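Local coordinates for oligopeptide ABC transporter OppAIV (PDB 4GL8), which probably binds oligopeptides outside the inner membrane as the solute-binding component of an ABC peptide transporter, at residues T317-V322 with S327-R332. Residues are numbered along the deposited sequence; the frame is centred on the assembly and turned at random.
Sequences TLTESV and SIPTRR
The backbones come nearest where T319, on helix 315-323, faces S327, just before the short strand 328-329, their CA atoms 5.9 Å apart. In this type 2 periplasmic-binding-protein fold of the OppA family, the contact joins a helix, through one threonine, to the strand just after it, which adds to the sheet through 492-504. Strand 328-329 pairs antiparallel with 492-504 by backbone hydrogen bonds, I328 with I497 and T330 with L495, while the helix packs its L318 on I385 and F388 of helix 380-397.

T319 carries the helix side of the contact. Its CB and CG2 rest on the S327 carbonyl, CB lying 3.5 Å from S327 O, and CG2 also reaches S327 CB at 3.9 Å, a van der Waals contact. S327 OG turns to another partner, the backbone N of S499. The other branch of T319 meets P329, whose side chain crosses it at about a right angle. With chi1 at 55°, OG1 sits between the backbone N and the carbonyl carbon, where it hydrogen-bonds to K316 O back along its own helix. That polar demand is therefore met within the helix, and toward the second segment its nearest atoms are proline carbons. CG2 adds a carbon-to-carbon contact, 4.0 Å from P329 CB, while T319 OG1 stands 3.5 Å from both P329 CG and P329 CD.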
loop_
_atom_site.group_PDB
_atom_site.type_symbol
_atom_site.label_atom_id
_atom_site.label_comp_id
_atom_site.label_asym_id
_atom_site.label_seq_id
_atom_site.Cartn_x
_atom_site.Cartn_y
_atom_site.Cartn_z
ATOM N N THR A 317 -20.313 13.379 7.162
ATOM C CA THR A 317 -19.905 14.781 7.035
ATOM C C THR A 317 -18.446 14.868 6.575
ATOM O O THR A 317 -18.101 15.740 5.788
ATOM C CB THR A 317 -20.098 15.511 8.369
ATOM O OG1 THR A 317 -21.495 15.630 8.617
ATOM C CG2 THR A 317 -19.472 16.886 8.370
ATOM N N LEU A 318 -17.613 13.930 7.037
ATOM C CA LEU A 318 -16.210 13.901 6.625
ATOM C C LEU A 318 -16.091 13.681 5.120
ATOM O O LEU A 318 -15.341 14.392 4.448
ATOM C CB LEU A 318 -15.413 12.843 7.379
ATOM C CG LEU A 318 -13.958 12.605 6.917
ATOM C CD1 LEU A 318 -13.087 13.865 7.031
ATOM C CD2 LEU A 318 -13.318 11.481 7.709
ATOM N N THR A 319 -16.824 12.713 4.583
ATOM C CA THR A 319 -16.748 12.442 3.147
ATOM C C THR A 319 -17.461 13.528 2.308
ATOM O O THR A 319 -16.973 13.869 1.242
ATOM C CB THR A 319 -17.226 11.022 2.750
ATOM O OG1 THR A 319 -18.542 10.802 3.231
ATOM C CG2 THR A 319 -16.337 9.977 3.341
ATOM N N GLU A 320 -18.566 14.101 2.786
ATOM C CA GLU A 320 -19.327 15.052 1.949
ATOM C C GLU A 320 -18.944 16.535 2.071
ATOM O O GLU A 320 -19.183 17.307 1.143
ATOM C CB GLU A 320 -20.820 14.889 2.189
ATOM C CG GLU A 320 -21.292 13.466 1.935
ATOM C CD GLU A 320 -22.785 13.291 2.107
ATOM O OE1 GLU A 320 -23.419 14.096 2.843
ATOM O OE2 GLU A 320 -23.308 12.333 1.495
ATOM N N SER A 321 -18.358 16.933 3.197
ATOM C CA SER A 321 -18.021 18.341 3.439
ATOM C C SER A 321 -16.522 18.604 3.531
ATOM O O SER A 321 -16.084 19.710 3.266
ATOM C CB SER A 321 -18.706 18.837 4.715
ATOM N N VAL A 322 -15.726 17.607 3.896
ATOM C CA VAL A 322 -14.288 17.821 4.057
ATOM C C VAL A 322 -13.452 17.216 2.931
ATOM O O VAL A 322 -12.575 17.870 2.388
ATOM C CB VAL A 322 -13.784 17.228 5.381
ATOM C CG1 VAL A 322 -12.295 17.512 5.543
ATOM C CG2 VAL A 322 -14.599 17.767 6.553
ATOM N N SER A 327 -15.478 9.310 -1.694
ATOM C CA SER A 327 -15.125 8.297 -0.726
ATOM C C SER A 327 -16.363 7.802 -0.015
ATOM O O SER A 327 -17.300 8.551 0.213
ATOM C CB SER A 327 -14.148 8.871 0.292
ATOM O OG SER A 327 -12.913 9.171 -0.339
ATOM N N ILE A 328 -16.348 6.533 0.355
ATOM C CA ILE A 328 -17.483 5.900 0.988
ATOM C C ILE A 328 -17.250 5.906 2.503
ATOM O O ILE A 328 -16.355 5.254 2.980
ATOM C CB ILE A 328 -17.650 4.430 0.551
ATOM C CG1 ILE A 328 -17.637 4.261 -0.986
ATOM C CG2 ILE A 328 -18.903 3.831 1.181
ATOM C CD1 ILE A 328 -18.883 4.736 -1.683
ATOM N N PRO A 329 -18.101 6.601 3.262
ATOM C CA PRO A 329 -17.985 6.517 4.722
ATOM C C PRO A 329 -18.330 5.115 5.218
ATOM O O PRO A 329 -19.244 4.514 4.706
ATOM C CB PRO A 329 -18.985 7.573 5.211
ATOM C CG PRO A 329 -19.979 7.689 4.116
ATOM C CD PRO A 329 -19.283 7.370 2.827
ATOM N N THR A 330 -17.575 4.585 6.174
ATOM C CA THR A 330 -17.729 3.177 6.579
ATOM C C THR A 330 -17.182 2.858 7.987
ATOM O O THR A 330 -16.296 3.528 8.498
ATOM C CB THR A 330 -17.093 2.187 5.557
ATOM O OG1 THR A 330 -17.640 0.886 5.738
ATOM C CG2 THR A 330 -15.590 2.073 5.745
ATOM N N ARG A 331 -17.745 1.819 8.593
ATOM C CA ARG A 331 -17.215 1.222 9.795
ATOM C C ARG A 331 -16.379 -0.011 9.439
ATOM O O ARG A 331 -15.746 -0.612 10.318
ATOM C CB ARG A 331 -18.355 0.834 10.706
ATOM C CG ARG A 331 -19.049 2.024 11.343
ATOM C CD ARG A 331 -18.383 2.377 12.655
ATOM N NE ARG A 331 -18.313 1.211 13.529
ATOM C CZ ARG A 331 -19.356 0.698 14.192
ATOM N NH1 ARG A 331 -20.548 1.259 14.136
ATOM N NH2 ARG A 331 -19.185 -0.383 14.937
ATOM N N ARG A 332 -16.383 -0.369 8.147
ATOM C CA ARG A 332 -15.657 -1.530 7.640
ATOM C C ARG A 332 -14.159 -1.331 7.605
ATOM O O ARG A 332 -13.657 -0.209 7.458
ATOM C CB ARG A 332 -16.119 -1.924 6.218
ATOM C CG ARG A 332 -17.561 -2.456 6.104
ATOM C CD ARG A 332 -17.679 -3.966 6.266
ATOM N NE ARG A 332 -16.797 -4.625 5.316
ATOM C CZ ARG A 332 -17.080 -4.901 4.043
ATOM N NH1 ARG A 332 -18.277 -4.670 3.524
ATOM N NH2 ARG A 332 -16.154 -5.464 3.282
#